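Local coordinates for intimin adherence protein (Escherichia coli O157:H7, PDB 3NCX) that probably mediates attachment to host cells by binding the translocated receptor Tir through its C-terminal lectin-like domain, at residues Leu28-Leu33 against Ala93-Ile98; Gly73-Lys78 against Tyr89-Pro94. The protein carries 1 engineered substitution. All coordinates share one frame; numbering follows the deposited sequence.

Contact 1 (Leu28-Leu33 against Ala93-Ile98)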
ATOM      1  N   LEU A  28       2.367 -10.518  -3.031  1.00 30.03           N
ATOM      2  CA  LEU A  28       1.805  -9.297  -2.463  1.00 28.47           C
ATOM      3  C   LEU A  28       1.839  -9.356  -0.939  1.00 26.21           C
ATOM      4  O   LEU A  28       1.467 -10.369  -0.345  1.00 27.59           O
ATOM      5  CB  LEU A  28       0.367  -9.095  -2.946  1.00 24.43           C
ATOM      6  CG  LEU A  28      -0.340  -7.819  -2.486  1.00 21.88           C
ATOM      7  CD1 LEU A  28       0.275  -6.601  -3.153  1.00 17.61           C
ATOM      8  CD2 LEU A  28      -1.829  -7.896  -2.784  1.00 29.85           C
ATOM      9  N   PRO A  29       2.297  -8.270  -0.301  1.00 19.05           N
ATOM     10  CA  PRO A  29       2.367  -8.209   1.162  1.00 21.13           C
ATOM     11  C   PRO A  29       0.996  -8.404   1.800  1.00 23.54           C
ATOM     12  O   PRO A  29      -0.005  -7.921   1.271  1.00 19.41           O
ATOM     13  CB  PRO A  29       2.871  -6.788   1.427  1.00 21.85           C
ATOM     14  CG  PRO A  29       3.601  -6.409   0.187  1.00 19.11           C
ATOM     15  CD  PRO A  29       2.844  -7.056  -0.931  1.00 23.71           C
ATOM     16  N   ASN A  30       0.958  -9.113   2.924  1.00 22.81           N
ATOM     17  CA  ASN A  30      -0.280  -9.303   3.667  1.00 17.80           C
ATOM     18  C   ASN A  30      -0.791  -7.984   4.234  1.00 20.01           C
ATOM     19  O   ASN A  30      -1.986  -7.705   4.199  1.00 21.39           O
ATOM     20  CB  ASN A  30      -0.076 -10.314   4.794  1.00 24.87           C
ATOM     21  CG  ASN A  30      -1.255 -10.371   5.745  1.00 44.61           C
ATOM     22  OD1 ASN A  30      -2.382 -10.037   5.378  1.00 38.18           O
ATOM     23  ND2 ASN A  30      -0.998 -10.792   6.980  1.00 45.91           N
ATOM     24  N   ILE A  31       0.123  -7.177   4.760  1.00 22.39           N
ATOM     25  CA  ILE A  31      -0.236  -5.859   5.273  1.00 21.52           C
ATOM     26  C   ILE A  31      -0.097  -4.809   4.175  1.00 19.62           C
ATOM     27  O   ILE A  31       0.841  -4.846   3.380  1.00 15.70           O
ATOM     28  CB  ILE A  31       0.611  -5.471   6.501  1.00 17.11           C
ATOM     29  CG1 ILE A  31       2.103  -5.545   6.172  1.00 18.86           C
ATOM     30  CG2 ILE A  31       0.284  -6.378   7.674  1.00 17.16           C
ATOM     31  CD1 ILE A  31       3.004  -5.164   7.330  1.00 17.59           C
ATOM     32  N   TRP A  32      -1.042  -3.877   4.130  1.00 20.38           N
ATOM     33  CA  TRP A  32      -1.098  -2.921   3.034  1.00 17.41           C
ATOM     34  C   TRP A  32      -0.784  -1.486   3.435  1.00 17.67           C
ATOM     35  O   TRP A  32      -1.095  -1.047   4.541  1.00 22.31           O
ATOM     36  CB  TRP A  32      -2.472  -2.959   2.362  1.00 15.95           C
ATOM     37  CG  TRP A  32      -2.760  -4.223   1.614  1.00 22.04           C
ATOM     38  CD1 TRP A  32      -1.959  -5.325   1.518  1.00 18.51           C
ATOM     39  CD2 TRP A  32      -3.936  -4.512   0.851  1.00 22.55           C
ATOM     40  NE1 TRP A  32      -2.567  -6.285   0.743  1.00 20.75           N
ATOM     41  CE2 TRP A  32      -3.782  -5.809   0.322  1.00 23.38           C
ATOM     42  CE3 TRP A  32      -5.104  -3.800   0.564  1.00 19.53           C
ATOM     43  CZ2 TRP A  32      -4.753  -6.408  -0.475  1.00 25.03           C
ATOM     44  CZ3 TRP A  32      -6.067  -4.396  -0.226  1.00 20.03           C
ATOM     45  CH2 TRP A  32      -5.887  -5.686  -0.737  1.00 23.67           C
ATOM     46  N   LEU A  33      -0.151  -0.768   2.514  1.00 15.90           N
ATOM     47  CA  LEU A  33      -0.098   0.681   2.561  1.00 16.68           C
ATOM     48  C   LEU A  33      -1.101   1.188   1.539  1.00 14.72           C
ATOM     49  O   LEU A  33      -0.993   0.866   0.355  1.00 12.39           O
ATOM     50  CB  LEU A  33       1.294   1.184   2.191  1.00 15.41           C
ATOM     51  CG  LEU A  33       1.339   2.665   1.810  1.00  9.28           C
ATOM     52  CD1 LEU A  33       0.925   3.532   2.989  1.00  9.56           C
ATOM     53  CD2 LEU A  33       2.715   3.057   1.300  1.00 11.35           C
ATOM     54  N   ALA A  93      -7.612  -9.919   0.753  1.00 22.70           N
ATOM     55  CA  ALA A  93      -7.722  -8.780   1.658  1.00 21.08           C
ATOM     56  C   ALA A  93      -6.640  -8.855   2.729  1.00 24.96           C
ATOM     57  O   ALA A  93      -6.294  -9.942   3.192  1.00 21.84           O
ATOM     58  CB  ALA A  93      -9.097  -8.734   2.294  1.00 23.96           C
ATOM     59  N   PRO A  94      -6.102  -7.696   3.125  1.00 19.07           N
ATOM     60  CA  PRO A  94      -5.011  -7.630   4.100  1.00 23.18           C
ATOM     61  C   PRO A  94      -5.496  -7.843   5.527  1.00 21.98           C
ATOM     62  O   PRO A  94      -6.687  -7.697   5.801  1.00 18.82           O
ATOM     63  CB  PRO A  94      -4.505  -6.196   3.941  1.00 19.75           C
ATOM     64  CG  PRO A  94      -5.715  -5.432   3.551  1.00 23.14           C
ATOM     65  CD  PRO A  94      -6.504  -6.357   2.659  1.00 24.67           C
ATOM     66  N   SER A  95      -4.579  -8.193   6.424  1.00 19.59           N
ATOM     67  CA  SER A  95      -4.894  -8.241   7.843  1.00 18.01           C
ATOM     68  C   SER A  95      -5.241  -6.832   8.305  1.00 20.26           C
ATOM     69  O   SER A  95      -6.172  -6.633   9.082  1.00 27.37           O
ATOM     70  CB  SER A  95      -3.713  -8.790   8.646  1.00 23.49           C
ATOM     71  OG  SER A  95      -2.549  -8.010   8.445  1.00 26.31           O
ATOM     72  N   TYR A  96      -4.485  -5.856   7.811  1.00 22.70           N
ATOM     73  CA  TYR A  96      -4.797  -4.450   8.044  1.00 20.19           C
ATOM     74  C   TYR A  96      -4.203  -3.563   6.955  1.00 20.96           C
ATOM     75  O   TYR A  96      -3.249  -3.947   6.276  1.00 16.45           O
ATOM     76  CB  TYR A  96      -4.314  -3.993   9.426  1.00 15.62           C
ATOM     77  CG  TYR A  96      -2.810  -3.898   9.581  1.00 18.70           C
ATOM     78  CD1 TYR A  96      -2.101  -2.825   9.053  1.00 25.77           C
ATOM     79  CD2 TYR A  96      -2.103  -4.869  10.280  1.00 22.15           C
ATOM     80  CE1 TYR A  96      -0.726  -2.731   9.202  1.00 22.11           C
ATOM     81  CE2 TYR A  96      -0.731  -4.782  10.435  1.00 23.31           C
ATOM     82  CZ  TYR A  96      -0.048  -3.712   9.895  1.00 23.24           C
ATOM     83  OH  TYR A  96       1.318  -3.625  10.048  1.00 17.25           O
ATOM     84  N   MET A  97      -4.779  -2.378   6.788  1.00 18.83           N
ATOM     85  CA  MET A  97      -4.274  -1.412   5.824  1.00 16.88           C
ATOM     86  C   MET A  97      -4.103  -0.050   6.482  1.00 16.43           C
ATOM     87  O   MET A  97      -4.935   0.369   7.286  1.00 18.40           O
ATOM     88  CB  MET A  97      -5.214  -1.302   4.624  1.00 19.72           C
ATOM     89  CG  MET A  97      -4.724  -0.346   3.553  1.00 14.07           C
ATOM     90  SD  MET A  97      -5.988   0.019   2.327  1.00 16.03           S
ATOM     91  CE  MET A  97      -7.238   0.790   3.354  1.00 22.13           C
ATOM     92  N   ILE A  98      -3.021   0.637   6.134  1.00 19.80           N
ATOM     93  CA  ILE A  98      -2.714   1.936   6.723  1.00 18.53           C
ATOM     94  C   ILE A  98      -3.209   3.090   5.855  1.00 18.72           C
ATOM     95  O   ILE A  98      -2.949   3.136   4.651  1.00 22.50           O
ATOM     96  CB  ILE A  98      -1.200   2.082   6.996  1.00 15.55           C
ATOM     97  CG1 ILE A  98      -0.918   1.972   8.494  1.00 21.66           C
ATOM     98  CG2 ILE A  98      -0.669   3.398   6.459  1.00 23.38           C
ATOM     99  CD1 ILE A  98      -1.326   0.649   9.093  1.00 24.08           C
TER
HETATM  100  O   HOH W   1      -3.668 -10.566   3.054  1.00 26.19           O

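Contact 2 (Gly73-Lys78 against Tyr89-Pro94)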
ATOM      1  N   GLY A  73      -9.893  -4.940   1.208  1.00 27.38           N
ATOM      2  CA  GLY A  73     -10.774  -5.975   0.697  1.00 24.13           C
ATOM      3  C   GLY A  73     -10.127  -6.855  -0.356  1.00 27.08           C
ATOM      4  O   GLY A  73      -8.986  -6.623  -0.757  1.00 28.34           O
ATOM      5  N   SER A  74     -10.861  -7.870  -0.803  1.00 27.68           N
ATOM      6  CA  SER A  74     -10.370  -8.787  -1.825  1.00 23.48           C
ATOM      7  C   SER A  74     -10.977  -8.454  -3.183  1.00 28.65           C
ATOM      8  O   SER A  74     -12.175  -8.189  -3.288  1.00 31.61           O
ATOM      9  CB  SER A  74     -10.704 -10.234  -1.454  1.00 21.24           C
ATOM     10  OG  SER A  74     -10.277 -10.541  -0.139  1.00 28.42           O
ATOM     11  N   VAL A  75     -10.150  -8.475  -4.223  1.00 24.30           N
ATOM     12  CA  VAL A  75     -10.612  -8.148  -5.566  1.00 24.71           C
ATOM     13  C   VAL A  75      -9.893  -8.982  -6.622  1.00 28.04           C
ATOM     14  O   VAL A  75      -8.766  -9.432  -6.412  1.00 20.17           O
ATOM     15  CB  VAL A  75     -10.412  -6.652  -5.877  1.00 32.56           C
ATOM     16  CG1 VAL A  75      -8.929  -6.320  -5.943  1.00 30.20           C
ATOM     17  CG2 VAL A  75     -11.106  -6.276  -7.180  1.00 28.62           C
ATOM     18  N   VAL A  76     -10.553  -9.186  -7.759  1.00 26.50           N
ATOM     19  CA  VAL A  76      -9.972  -9.947  -8.856  1.00 22.75           C
ATOM     20  C   VAL A  76      -9.462  -9.031  -9.963  1.00 25.46           C
ATOM     21  O   VAL A  76     -10.154  -8.102 -10.382  1.00 28.36           O
ATOM     22  CB  VAL A  76     -10.983 -10.943  -9.455  1.00 28.77           C
ATOM     23  CG1 VAL A  76     -10.486 -11.470 -10.796  1.00 23.46           C
ATOM     24  CG2 VAL A  76     -11.241 -12.085  -8.485  1.00 18.74           C
ATOM     25  N   ILE A  77      -8.246  -9.302 -10.427  1.00 24.77           N
ATOM     26  CA  ILE A  77      -7.658  -8.563 -11.535  1.00 23.44           C
ATOM     27  C   ILE A  77      -7.491  -9.481 -12.739  1.00 26.61           C
ATOM     28  O   ILE A  77      -6.966 -10.586 -12.615  1.00 22.73           O
ATOM     29  CB  ILE A  77      -6.291  -7.977 -11.155  1.00 21.72           C
ATOM     30  CG1 ILE A  77      -6.437  -7.048  -9.949  1.00 23.66           C
ATOM     31  CG2 ILE A  77      -5.672  -7.245 -12.342  1.00 13.47           C
ATOM     32  CD1 ILE A  77      -5.129  -6.484  -9.450  1.00 28.57           C
ATOM     33  N   LYS A  78      -7.943  -9.020 -13.900  1.00 30.59           N
ATOM     34  CA  LYS A  78      -7.878  -9.831 -15.112  1.00 25.37           C
ATOM     35  C   LYS A  78      -6.941  -9.246 -16.163  1.00 25.44           C
ATOM     36  O   LYS A  78      -6.950  -8.043 -16.425  1.00 22.26           O
ATOM     37  CB  LYS A  78      -9.276 -10.027 -15.705  1.00 26.77           C
ATOM     38  CG  LYS A  78     -10.173 -10.951 -14.896  1.00 24.57           C
ATOM     39  CD  LYS A  78     -11.507 -11.174 -15.591  1.00 21.92           C
ATOM     40  CE  LYS A  78     -12.372 -12.155 -14.818  1.00 27.67           C
ATOM     41  NZ  LYS A  78     -13.734 -12.285 -15.401  1.00 27.45           N
ATOM     42  N   TYR A  89      -6.164 -12.966 -11.579  1.00 21.53           N
ATOM     43  CA  TYR A  89      -5.259 -12.919 -10.436  1.00 22.63           C
ATOM     44  C   TYR A  89      -5.985 -12.277  -9.258  1.00 20.00           C
ATOM     45  O   TYR A  89      -6.392 -11.121  -9.333  1.00 21.36           O
ATOM     46  CB  TYR A  89      -3.994 -12.126 -10.771  1.00 27.80           C
ATOM     47  CG  TYR A  89      -3.152 -11.789  -9.560  1.00 24.47           C
ATOM     48  CD1 TYR A  89      -3.344 -10.601  -8.867  1.00 24.24           C
ATOM     49  CD2 TYR A  89      -2.170 -12.660  -9.104  1.00 26.36           C
ATOM     50  CE1 TYR A  89      -2.582 -10.289  -7.756  1.00 28.42           C
ATOM     51  CE2 TYR A  89      -1.402 -12.356  -7.993  1.00 28.14           C
ATOM     52  CZ  TYR A  89      -1.613 -11.169  -7.323  1.00 31.73           C
ATOM     53  OH  TYR A  89      -0.854 -10.859  -6.217  1.00 32.49           O
ATOM     54  N   THR A  90      -6.146 -13.026  -8.171  1.00 26.28           N
ATOM     55  CA  THR A  90      -6.947 -12.556  -7.043  1.00 26.33           C
ATOM     56  C   THR A  90      -6.132 -11.856  -5.955  1.00 26.08           C
ATOM     57  O   THR A  90      -5.043 -12.299  -5.591  1.00 20.28           O
ATOM     58  CB  THR A  90      -7.755 -13.702  -6.408  1.00 19.13           C
ATOM     59  OG1 THR A  90      -6.863 -14.736  -5.976  1.00 35.31           O
ATOM     60  CG2 THR A  90      -8.737 -14.277  -7.413  1.00 25.63           C
ATOM     61  N   ILE A  91      -6.679 -10.758  -5.444  1.00 20.67           N
ATOM     62  CA  ILE A  91      -6.059 -10.018  -4.355  1.00 26.55           C
ATOM     63  C   ILE A  91      -6.726 -10.377  -3.034  1.00 26.67           C
ATOM     64  O   ILE A  91      -7.886 -10.042  -2.808  1.00 26.09           O
ATOM     65  CB  ILE A  91      -6.192  -8.495  -4.554  1.00 29.48           C
ATOM     66  CG1 ILE A  91      -5.669  -8.075  -5.929  1.00 31.57           C
ATOM     67  CG2 ILE A  91      -5.446  -7.754  -3.458  1.00 26.80           C
ATOM     68  CD1 ILE A  91      -4.163  -8.020  -6.017  1.00 33.84           C
ATOM     69  N   LYS A  92      -5.994 -11.064  -2.165  1.00 26.32           N
ATOM     70  CA  LYS A  92      -6.507 -11.381  -0.837  1.00 29.32           C
ATOM     71  C   LYS A  92      -6.511 -10.136   0.041  1.00 27.41           C
ATOM     72  O   LYS A  92      -5.539  -9.379   0.062  1.00 27.65           O
ATOM     73  CB  LYS A  92      -5.679 -12.493  -0.188  1.00 29.63           C
ATOM     74  CG  LYS A  92      -5.970 -13.879  -0.743  1.00 37.74           C
ATOM     75  CD  LYS A  92      -7.353 -14.354  -0.319  1.00 45.45           C
ATOM     76  CE  LYS A  92      -7.755 -15.625  -1.047  1.00 45.89           C
ATOM     77  NZ  LYS A  92      -7.936 -15.383  -2.505  1.00 54.68           N
ATOM     78  N   ALA A  93      -7.612  -9.919   0.753  1.00 22.70           N
ATOM     79  CA  ALA A  93      -7.722  -8.780   1.658  1.00 21.08           C
ATOM     80  C   ALA A  93      -6.640  -8.855   2.729  1.00 24.96           C
ATOM     81  O   ALA A  93      -6.294  -9.942   3.192  1.00 21.84           O
ATOM     82  CB  ALA A  93      -9.097  -8.734   2.294  1.00 23.96           C
ATOM     83  N   PRO A  94      -6.102  -7.696   3.125  1.00 19.07           N
ATOM     84  CA  PRO A  94      -5.011  -7.630   4.100  1.00 23.18           C
ATOM     85  C   PRO A  94      -5.496  -7.843   5.527  1.00 21.98           C
ATOM     86  O   PRO A  94      -6.687  -7.697   5.801  1.00 18.82           O
ATOM     87  CB  PRO A  94      -4.505  -6.196   3.941  1.00 19.75           C
ATOM     88  CG  PRO A  94      -5.715  -5.432   3.551  1.00 23.14           C
ATOM     89  CD  PRO A  94      -6.504  -6.357   2.659  1.00 24.67           C
TER

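Contact 1 (Leu28-Leu33 against Ala93-Ile98)
Trp32 packs against Pro94 beside a short parallel beta pairing, in which strand 32-33 joins the edge of strand 97-103, an early strand of the C-type lectin-like fold. The proline ring lies over one face of the indole. Its CD sits 3.3 Å from the centroid of the six-membered ring of Trp32 and 3° off the ring normal, a CH-pi contact, while Pro94 CB reaches over the five-membered ring. The Trp32 ring edge is turned to Pro29 O, which NE1 meets in a weak hydrogen bond. On the same face of the sheet, Trp32 CB packs on Met97 CG at 3.6 Å. The backbone of Trp32 straddles Met97: its N gives a nearly straight bond to Tyr96 O (3.1 Å, 173°), and its O accepts from Ile98 N (3.0 Å). On the other face Leu33 CD1 meets Ile98 CG2 at 3.8 Å, close to helix 121-131, on which Ile98 also packs.

Toward the outer end the packing thins. With CG1 of Ile31 between the backbone N and the carbonyl carbon (chi1 56°), CG2 is left to lie over one face of the Tyr96 ring, 3.7 Å from its centroid; the phenol OH runs on to a hydrogen bond with Val123 O, and Ile31 O accepts from Trp131 NE1. Beyond this pair come the exposed Asn30 and Ser95, where polar contacts replace hydrophobic ones. Ser95 N donates to Asn30 OD1 at 3.1 Å, tilted from the plane of the amide, with only a weak second bond to Asn30 O. The same OD1 also accepts from a water that bridges to Ala93 O, 2.7 Å from each oxygen.

Contact 2 (Gly73-Lys78 against Tyr89-Pro94)
Val75 and Ile91 pair across an antiparallel hairpin as a hydrogen-bonded pair. Ile91 N donates to Val75 O at 2.7 Å and approaches nearly along the C=O axis, whereas the return bond from Val75 N to Ile91 O is longer, 3.1 Å, and uses a lone pair of that oxygen in the carbonyl plane. Ile77 and Tyr89 repeat the pattern two residues on, with Ile77 N to Tyr89 O at 2.8 Å and Tyr89 N to Ile77 O at 2.7 Å. All four of these residues turn their side chains to one face. There Val75 and Ile91 lie side by side, CG1 against CG1 at 3.7 Å, and the CD1 atoms of Ile77 and Ile91 meet at 3.9 Å. The intervening non-hydrogen-bonded pair faces the other way: Val76 CG2 touches Thr90 CG2 at 3.5 Å.

Past the ladder the two chains stay together through Ser74. Its OG, anti to its own carbonyl carbon (chi1 -52°), leans across to accept Ala93 N at 2.9 Å, so a side chain carries the pairing on where the strands have ended. Ala93 CB in turn rests against the backbone of Gly73, its closest atom there being C; Gly73 itself has an extended backbone with positive phi (158°).

Farther out, Phe38 and Leu40 of strand 37-43 pack beneath Ile91, Ile77 and Tyr89, forming a hydrophobic layer under that face. Strand 49-53 lies along the far side of strand 75-81, and backbone bonds tie Val76 to Glu54 and Lys78 to Tyr52. An edge hairpin in a three-stranded antiparallel sheet, packed face to face on a second sheet, fits the beta sandwich of a bacterial group 2 Ig-like domain.

Overall arrangement
Contacts 1 and 2 share Ala93 and Pro94, and their centres lie 11 Å apart. The chain leaves the hairpin of contact 2 along strand 86-91 and, through a short connection that includes these two residues, enters strand 97-103 of contact 1, so the two contacts flank the passage from the Ig-like to the lectin-like domain. Trp32 spans both: its CZ2 packs 3.3 Å from Ile91 CG2, and its CH2 lies 3.2 Å from Gly73 O. Leu28 adds a second apolar touch, CD2 to Ile91 CG2 at 3.7 Å. Segment 28-33 thus packs against both the hairpin and the linker, consistent with a firm interdomain joint in this probable adhesin.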